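MGS-M5 (Unidentified, PDB 4Q3N) probably catalyses the NAD-dependent interconversion of L-lactate and pyruvate, as a tetrameric lactate dehydrogenase recovered from a deep-sea metagenome. Local coordinates at residues 18-21 / 22-26; 35-38 / 39-42; 63-66 / 67-70. All blocks are in the same frame, centred on the assembly; numbering follows the deposited sequence. Where two conformers were deposited one is given.

Interaction 1 of 3, residues 18-21 / 22-26; sequences YAYA and MVNQG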
loop_
_atom_site.group_PDB
_atom_site.type_symbol
_atom_site.label_atom_id
_atom_site.label_comp_id
_atom_site.label_asym_id
_atom_site.label_seq_id
_atom_site.Cartn_x
_atom_site.Cartn_y
_atom_site.Cartn_z
ATOM N N TYR A 18 -7.772 13.473 -10.070
ATOM C CA TYR A 18 -8.293 12.983 -8.800
ATOM C C TYR A 18 -8.759 11.509 -8.911
ATOM O O TYR A 18 -8.329 10.631 -8.117
ATOM C CB TYR A 18 -9.457 13.882 -8.354
ATOM C CG TYR A 18 -10.304 13.308 -7.214
ATOM C CD1 TYR A 18 -9.731 12.913 -6.002
ATOM C CD2 TYR A 18 -11.675 13.193 -7.353
ATOM C CE1 TYR A 18 -10.544 12.397 -4.926
ATOM C CE2 TYR A 18 -12.506 12.711 -6.293
ATOM C CZ TYR A 18 -11.922 12.326 -5.085
ATOM O OH TYR A 18 -12.725 11.845 -4.068
ATOM N N ALA A 19 -9.604 11.215 -9.893
ATOM C CA ALA A 19 -10.081 9.857 -10.077
ATOM C C ALA A 19 -8.903 8.874 -10.321
ATOM O O ALA A 19 -8.857 7.807 -9.695
ATOM C CB ALA A 19 -11.069 9.783 -11.223
ATOM N N TYR A 20 -7.953 9.261 -11.177
ATOM C CA TYR A 20 -6.868 8.337 -11.497
ATOM C C TYR A 20 -6.018 8.102 -10.261
ATOM O O TYR A 20 -5.512 6.997 -10.049
ATOM C CB TYR A 20 -5.989 8.899 -12.578
ATOM C CG TYR A 20 -4.984 7.959 -13.237
ATOM C CD1 TYR A 20 -5.367 6.707 -13.766
ATOM C CD2 TYR A 20 -3.708 8.395 -13.458
ATOM C CE1 TYR A 20 -4.433 5.938 -14.476
ATOM C CE2 TYR A 20 -2.777 7.637 -14.172
ATOM C CZ TYR A 20 -3.168 6.436 -14.683
ATOM O OH TYR A 20 -2.216 5.770 -15.407
ATOM N N ALA A 21 -5.769 9.164 -9.506
ATOM C CA ALA A 21 -4.967 9.016 -8.285
ATOM C C ALA A 21 -5.659 8.058 -7.313
ATOM O O ALA A 21 -4.987 7.198 -6.685
ATOM C CB ALA A 21 -4.689 10.426 -7.624
ATOM N N MET A 22 -6.991 8.167 -7.197
ATOM C CA MET A 22 -7.760 7.221 -6.350
ATOM C C MET A 22 -7.652 5.788 -6.816
ATOM O O MET A 22 -7.535 4.878 -5.984
ATOM C CB MET A 22 -9.248 7.596 -6.286
ATOM C CG MET A 22 -9.459 8.785 -5.302
ATOM S SD MET A 22 -11.133 8.804 -4.702
ATOM C CE MET A 22 -11.943 9.200 -6.220
ATOM N N VAL A 23 -7.724 5.586 -8.132
ATOM C CA VAL A 23 -7.548 4.248 -8.696
ATOM C C VAL A 23 -6.156 3.696 -8.357
ATOM O O VAL A 23 -6.009 2.520 -7.986
ATOM C CB VAL A 23 -7.741 4.248 -10.209
ATOM C CG1 VAL A 23 -7.357 2.879 -10.822
ATOM C CG2 VAL A 23 -9.202 4.584 -10.533
ATOM N N ASN A 24 -5.120 4.508 -8.499
ATOM C CA ASN A 24 -3.785 4.017 -8.200
ATOM C C ASN A 24 -3.506 3.823 -6.700
ATOM O O ASN A 24 -2.645 3.052 -6.356
ATOM C CB ASN A 24 -2.781 4.974 -8.791
ATOM C CG ASN A 24 -2.632 4.736 -10.300
ATOM O OD1 ASN A 24 -1.916 3.811 -10.688
ATOM N ND2 ASN A 24 -3.349 5.515 -11.139
ATOM N N GLN A 25 -4.184 4.601 -5.847
ATOM C CA GLN A 25 -4.049 4.441 -4.406
ATOM C C GLN A 25 -5.068 3.432 -3.862
ATOM O O GLN A 25 -4.978 3.084 -2.706
ATOM C CB GLN A 25 -4.214 5.798 -3.674
ATOM C CG GLN A 25 -3.065 6.792 -3.987
ATOM C CD GLN A 25 -3.055 7.945 -2.997
ATOM O OE1 GLN A 25 -3.389 7.751 -1.807
ATOM N NE2 GLN A 25 -2.710 9.170 -3.469
ATOM N N GLY A 26 -6.043 2.999 -4.658
ATOM C CA GLY A 26 -7.133 2.164 -4.102
ATOM C C GLY A 26 -7.917 2.829 -2.966
ATOM O O GLY A 26 -8.254 2.206 -1.958
#

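Interaction 2 of 3, residues 35-38 / 39-42; sequences DIDK and RKAE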
loop_
_atom_site.group_PDB
_atom_site.type_symbol
_atom_site.label_atom_id
_atom_site.label_comp_id
_atom_site.label_asym_id
_atom_site.label_seq_id
_atom_site.Cartn_x
_atom_site.Cartn_y
_atom_site.Cartn_z
ATOM N N ASP A 35 -20.527 14.035 -16.310
ATOM C CA ASP A 35 -20.097 15.176 -17.091
ATOM C C ASP A 35 -21.241 15.576 -17.982
ATOM O O ASP A 35 -21.998 14.719 -18.428
ATOM C CB ASP A 35 -18.863 14.840 -17.937
ATOM C CG ASP A 35 -18.172 16.079 -18.462
ATOM O OD1 ASP A 35 -18.614 16.616 -19.495
ATOM O OD2 ASP A 35 -17.199 16.530 -17.857
ATOM N N ILE A 36 -21.377 16.861 -18.258
ATOM C CA ILE A 36 -22.433 17.285 -19.185
ATOM C C ILE A 36 -22.204 16.618 -20.548
ATOM O O ILE A 36 -23.131 16.391 -21.306
ATOM C CB ILE A 36 -22.480 18.819 -19.290
ATOM C CG1 ILE A 36 -23.543 19.232 -20.292
ATOM C CG2 ILE A 36 -21.131 19.374 -19.657
ATOM C CD1 ILE A 36 -24.937 18.635 -19.986
ATOM N N ASP A 37 -20.970 16.258 -20.862
ATOM C CA ASP A 37 -20.689 15.543 -22.122
ATOM C C ASP A 37 -20.665 14.059 -21.737
ATOM O O ASP A 37 -19.650 13.556 -21.222
ATOM C CB ASP A 37 -19.353 16.022 -22.733
ATOM C CG ASP A 37 -18.941 15.249 -23.990
ATOM O OD1 ASP A 37 -19.595 14.260 -24.365
ATOM O OD2 ASP A 37 -17.936 15.649 -24.619
ATOM N N LYS A 38 -21.783 13.364 -21.931
ATOM C CA LYS A 38 -21.887 11.988 -21.420
ATOM C C LYS A 38 -20.882 11.047 -22.099
ATOM O O LYS A 38 -20.330 10.196 -21.439
ATOM C CB LYS A 38 -23.305 11.429 -21.607
ATOM C CG LYS A 38 -23.526 9.945 -21.147
ATOM C CD LYS A 38 -23.102 9.606 -19.694
ATOM C CE LYS A 38 -23.564 8.171 -19.270
ATOM N NZ LYS A 38 -24.991 8.110 -18.808
ATOM N N ARG A 39 -20.691 11.212 -23.411
ATOM C CA ARG A 39 -19.746 10.400 -24.174
ATOM C C ARG A 39 -18.334 10.533 -23.621
ATOM O O ARG A 39 -17.576 9.555 -23.566
ATOM C CB ARG A 39 -19.749 10.803 -25.654
ATOM C CG ARG A 39 -20.945 10.305 -26.436
ATOM C CD ARG A 39 -20.833 10.675 -27.916
ATOM N NE ARG A 39 -19.726 9.993 -28.597
ATOM C CZ ARG A 39 -18.554 10.549 -28.903
ATOM N NH1 ARG A 39 -18.293 11.824 -28.602
ATOM N NH2 ARG A 39 -17.640 9.820 -29.529
ATOM N N LYS A 40 -17.972 11.756 -23.245
ATOM C CA LYS A 40 -16.662 12.005 -22.671
ATOM C C LYS A 40 -16.522 11.244 -21.329
ATOM O O LYS A 40 -15.520 10.538 -21.090
ATOM C CB LYS A 40 -16.462 13.506 -22.506
ATOM C CG LYS A 40 -15.442 13.949 -21.481
ATOM C CD LYS A 40 -14.063 14.113 -22.024
ATOM C CE LYS A 40 -13.287 15.154 -21.209
ATOM N NZ LYS A 40 -12.203 14.532 -20.370
ATOM N N ALA A 41 -17.520 11.351 -20.455
ATOM C CA ALA A 41 -17.442 10.631 -19.190
ATOM C C ALA A 41 -17.325 9.116 -19.406
ATOM O O ALA A 41 -16.621 8.425 -18.658
ATOM C CB ALA A 41 -18.664 10.956 -18.303
ATOM N N GLU A 42 -18.068 8.596 -20.376
ATOM C CA GLU A 42 -17.971 7.187 -20.734
ATOM C C GLU A 42 -16.565 6.796 -21.206
ATOM O O GLU A 42 -16.080 5.714 -20.864
ATOM C CB GLU A 42 -19.010 6.848 -21.850
ATOM C CG GLU A 42 -20.400 6.896 -21.253
ATOM C CD GLU A 42 -21.516 6.731 -22.266
ATOM O OE1 GLU A 42 -22.662 6.471 -21.830
ATOM O OE2 GLU A 42 -21.251 6.874 -23.472
#

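Interaction 3 of 3, residues 63-66 / 67-70; sequences AGDY and KDCK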
loop_
_atom_site.group_PDB
_atom_site.type_symbol
_atom_site.label_atom_id
_atom_site.label_comp_id
_atom_site.label_asym_id
_atom_site.label_seq_id
_atom_site.Cartn_x
_atom_site.Cartn_y
_atom_site.Cartn_z
ATOM N N ALA A 63 -19.495 5.745 -15.952
ATOM C CA ALA A 63 -20.049 7.087 -16.144
ATOM C C ALA A 63 -21.480 7.010 -15.655
ATOM O O ALA A 63 -22.128 6.006 -15.899
ATOM C CB ALA A 63 -20.021 7.526 -17.707
ATOM N N GLY A 64 -22.016 8.033 -15.003
ATOM C CA GLY A 64 -23.409 7.910 -14.571
ATOM C C GLY A 64 -24.181 9.204 -14.690
ATOM O O GLY A 64 -23.768 10.085 -15.447
ATOM N N ASP A 65 -25.266 9.322 -13.920
ATOM C CA ASP A 65 -26.184 10.457 -13.986
ATOM C C ASP A 65 -26.384 10.934 -12.555
ATOM O O ASP A 65 -25.897 10.313 -11.644
ATOM C CB ASP A 65 -27.548 10.070 -14.584
ATOM C CG ASP A 65 -27.426 9.266 -15.872
ATOM O OD1 ASP A 65 -26.951 9.828 -16.887
ATOM O OD2 ASP A 65 -27.823 8.071 -15.871
ATOM N N TYR A 66 -27.180 11.970 -12.346
ATOM C CA TYR A 66 -27.318 12.511 -11.008
ATOM C C TYR A 66 -27.980 11.518 -10.057
ATOM O O TYR A 66 -27.667 11.508 -8.867
ATOM C CB TYR A 66 -28.103 13.843 -11.053
ATOM C CG TYR A 66 -27.164 14.972 -11.416
ATOM C CD1 TYR A 66 -26.200 15.397 -10.514
ATOM C CD2 TYR A 66 -27.205 15.571 -12.677
ATOM C CE1 TYR A 66 -25.317 16.408 -10.838
ATOM C CE2 TYR A 66 -26.331 16.604 -13.011
ATOM C CZ TYR A 66 -25.396 17.019 -12.078
ATOM O OH TYR A 66 -24.500 18.005 -12.372
ATOM N N LYS A 67 -28.868 10.672 -10.579
ATOM C CA LYS A 67 -29.493 9.664 -9.731
ATOM C C LYS A 67 -28.469 8.737 -9.069
ATOM O O LYS A 67 -28.738 8.187 -7.993
ATOM C CB LYS A 67 -30.537 8.854 -10.516
ATOM C CG LYS A 67 -29.987 7.943 -11.612
ATOM C CD LYS A 67 -31.141 7.174 -12.301
ATOM C CE LYS A 67 -30.646 6.290 -13.459
ATOM N NZ LYS A 67 -29.621 5.279 -13.029
ATOM N N ASP A 68 -27.299 8.557 -9.670
ATOM C CA ASP A 68 -26.260 7.764 -8.981
ATOM C C ASP A 68 -25.703 8.382 -7.713
ATOM O O ASP A 68 -24.968 7.718 -6.988
ATOM C CB ASP A 68 -25.085 7.477 -9.929
ATOM C CG ASP A 68 -25.511 6.602 -11.072
ATOM O OD1 ASP A 68 -25.995 5.475 -10.802
ATOM O OD2 ASP A 68 -25.457 7.075 -12.227
ATOM N N CYS A 69 -26.050 9.635 -7.434
ATOM C CA CYS A 69 -25.581 10.299 -6.231
ATOM C C CYS A 69 -26.319 9.802 -5.005
ATOM O O CYS A 69 -25.897 10.065 -3.879
ATOM C CB CYS A 69 -25.755 11.820 -6.327
ATOM S SG CYS A 69 -24.612 12.560 -7.513
ATOM N N LYS A 70 -27.434 9.119 -5.214
ATOM C CA LYS A 70 -28.382 8.898 -4.119
ATOM C C LYS A 70 -27.706 8.254 -2.904
ATOM O O LYS A 70 -27.916 8.686 -1.777
ATOM C CB LYS A 70 -29.539 8.015 -4.564
ATOM C CG LYS A 70 -30.509 7.664 -3.413
ATOM C CD LYS A 70 -31.724 6.893 -3.931
ATOM C CE LYS A 70 -32.603 6.433 -2.767
ATOM N NZ LYS A 70 -34.027 6.312 -3.153
HETATM O O HOH W 1 -26.745 5.751 -13.987
#

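Interaction 1 of 3, residues 18-21 / 22-26
M22, near the end of helix 13-25, folds its thioether over the ring of Y18, one turn earlier. Its methyl CE comes to 3.3 Å from Y18 CZ, a CH-pi contact over the face but offset toward the hydroxyl rim, while SD, 4.3 Å from the centroid of the Y18 ring, makes an oblique Met-aromatic contact. The bend at chi3 (-67°) brings the methyl back over the ring, whose OH is hydrogen-bonded to T242. With the ring gone, as in an alanine here, the M22 methyl would probably lose its platform and T242 its phenolic partner. V23 follows with the regular helical bond from its N to A19 O, and its CG2 also lies against that carbonyl, 3.3 Å from A19 O. N24 grips one oxygen twice: its N reaches Y20 O at 3.0 Å and its ND2 reaches the same Y20 O at 2.8 Å, from opposite faces of the carbonyl plane. The same ND2 hangs over the centre of the Y20 ring, with amide and ring planes 85° apart, and N24 OD1 accepts from Q25 NE2 of the second subunit. Q25 N bonds to A21 O at 2.8 Å, and its amide returns the exchange to N24 of that subunit. At G26 phi turns positive, and a weak bond from G26 N to V23 O, together with T27 N to M22 O, closes the helix in a Schellman motif. This is the helix of the first beta-alpha-beta unit of the Rossmann fold, between strands 5-9 and 30-34, with Y18 against what is probably the glycine-rich nucleotide-binding turn.

Interaction 2 of 3, residues 35-38 / 39-42
D37 and K40 meet at the start of helix 38-49, where the aspartate is the N-cap. With CG anti to its own N (chi1 176°), the D37 carboxylate folds back over the first turn: OD1 accepts from K40 N at 3.2 Å, met from well above the carboxylate plane, and OD2 rests 3.4 Å from K40 CB. The two side chains cross at about a right angle, and K40, bent at chi2 and chi4, then carries NZ off to E44 and to the T11 carbonyl.

D35 acts one step earlier. Its OD1 uses the anti lone pair to take D37 N at 2.7 Å, an Asx turn that fixes the approach to the cap, while its OD2 accepts from T11 N; D35 CB packs on A41 CB at 3.9 Å. K38, bent at chi2, crosses E42 at a slant, its CE 3.2 Å from E42 OE1. The ammonium itself stays 4.2 Å from that OE1, too far for a salt bridge, and makes a weak ion pair with D65 instead; E42 OE2 is held by R226 of the second subunit.

Chemically, two aspartates gather backbone N-H groups ahead of and inside the first turn, and the negative charge on D37 would probably be favoured by the positive end of the helix. The lysines and E42, meanwhile, spend their charges on partners beyond the turn.

Interaction 3 of 3, residues 63-66 / 67-70
C69 SG approaches the Y66 ring obliquely, 4.4 Å from Y66 CD1, a loose apolar touch, while the rest of the ring packs on residues outside the turn. The D68 carboxylate, by contrast, is gripped from several directions. Its OD2 accepts from D65 N at 2.8 Å through the anti lone pair, and a water donates to the same OD2 at 2.6 Å, whereas its OD1 forms a salt bridge with K62.

That water also donates to D65 OD2 and accepts from K67 NZ at 3.1 Å, and so bridges three charged side chains whose charged ends do not pair directly. K67 takes the crowded position at chi1 (68°), which lays its chain beside that of D65, pointing the same way; its ammonium probably eases the closeness of the two carboxylates, D65 OD2 and D68 OD2, 4.5 Å apart. G64 CA lies 3.2 Å from D68 OD2, and a CB at this position would clash with that oxygen, so the absence of a side chain lets the carboxylate close on the backbone.

Two backbone bonds, D68 N to D65 O and C69 N to Y66 O at 2.9 Å, have the short 3-10 spacing. The turn links strand 60-63 to strand 74-77: Y66 lies against V103, N106 and I107 of helix 89-109 and L34 of strand 30-34, while C69 meets V7 of strand 5-9 and D68 meets V32.

In the fold
The three sites follow one another along the chain within the NAD-binding Rossmann domain: interaction 1 on helix 13-25, interaction 2 at the start of helix 38-49, and interaction 3 just after strand 60-63, at one edge of the parallel sheet. Interaction 1 stands apart, its centre about 19 Å from each of the others, and does not touch them. Interactions 2 and 3 are neighbours, centres about 12 Å apart, with A63 packed against K38, A41 and E42. Interactions 1 and 2 also reach the second subunit, whereas no other chain touches the segments of interaction 3. One domain thus uses these two helices for contacts with the second subunit, while the turn at the sheet's edge stays within its own chain.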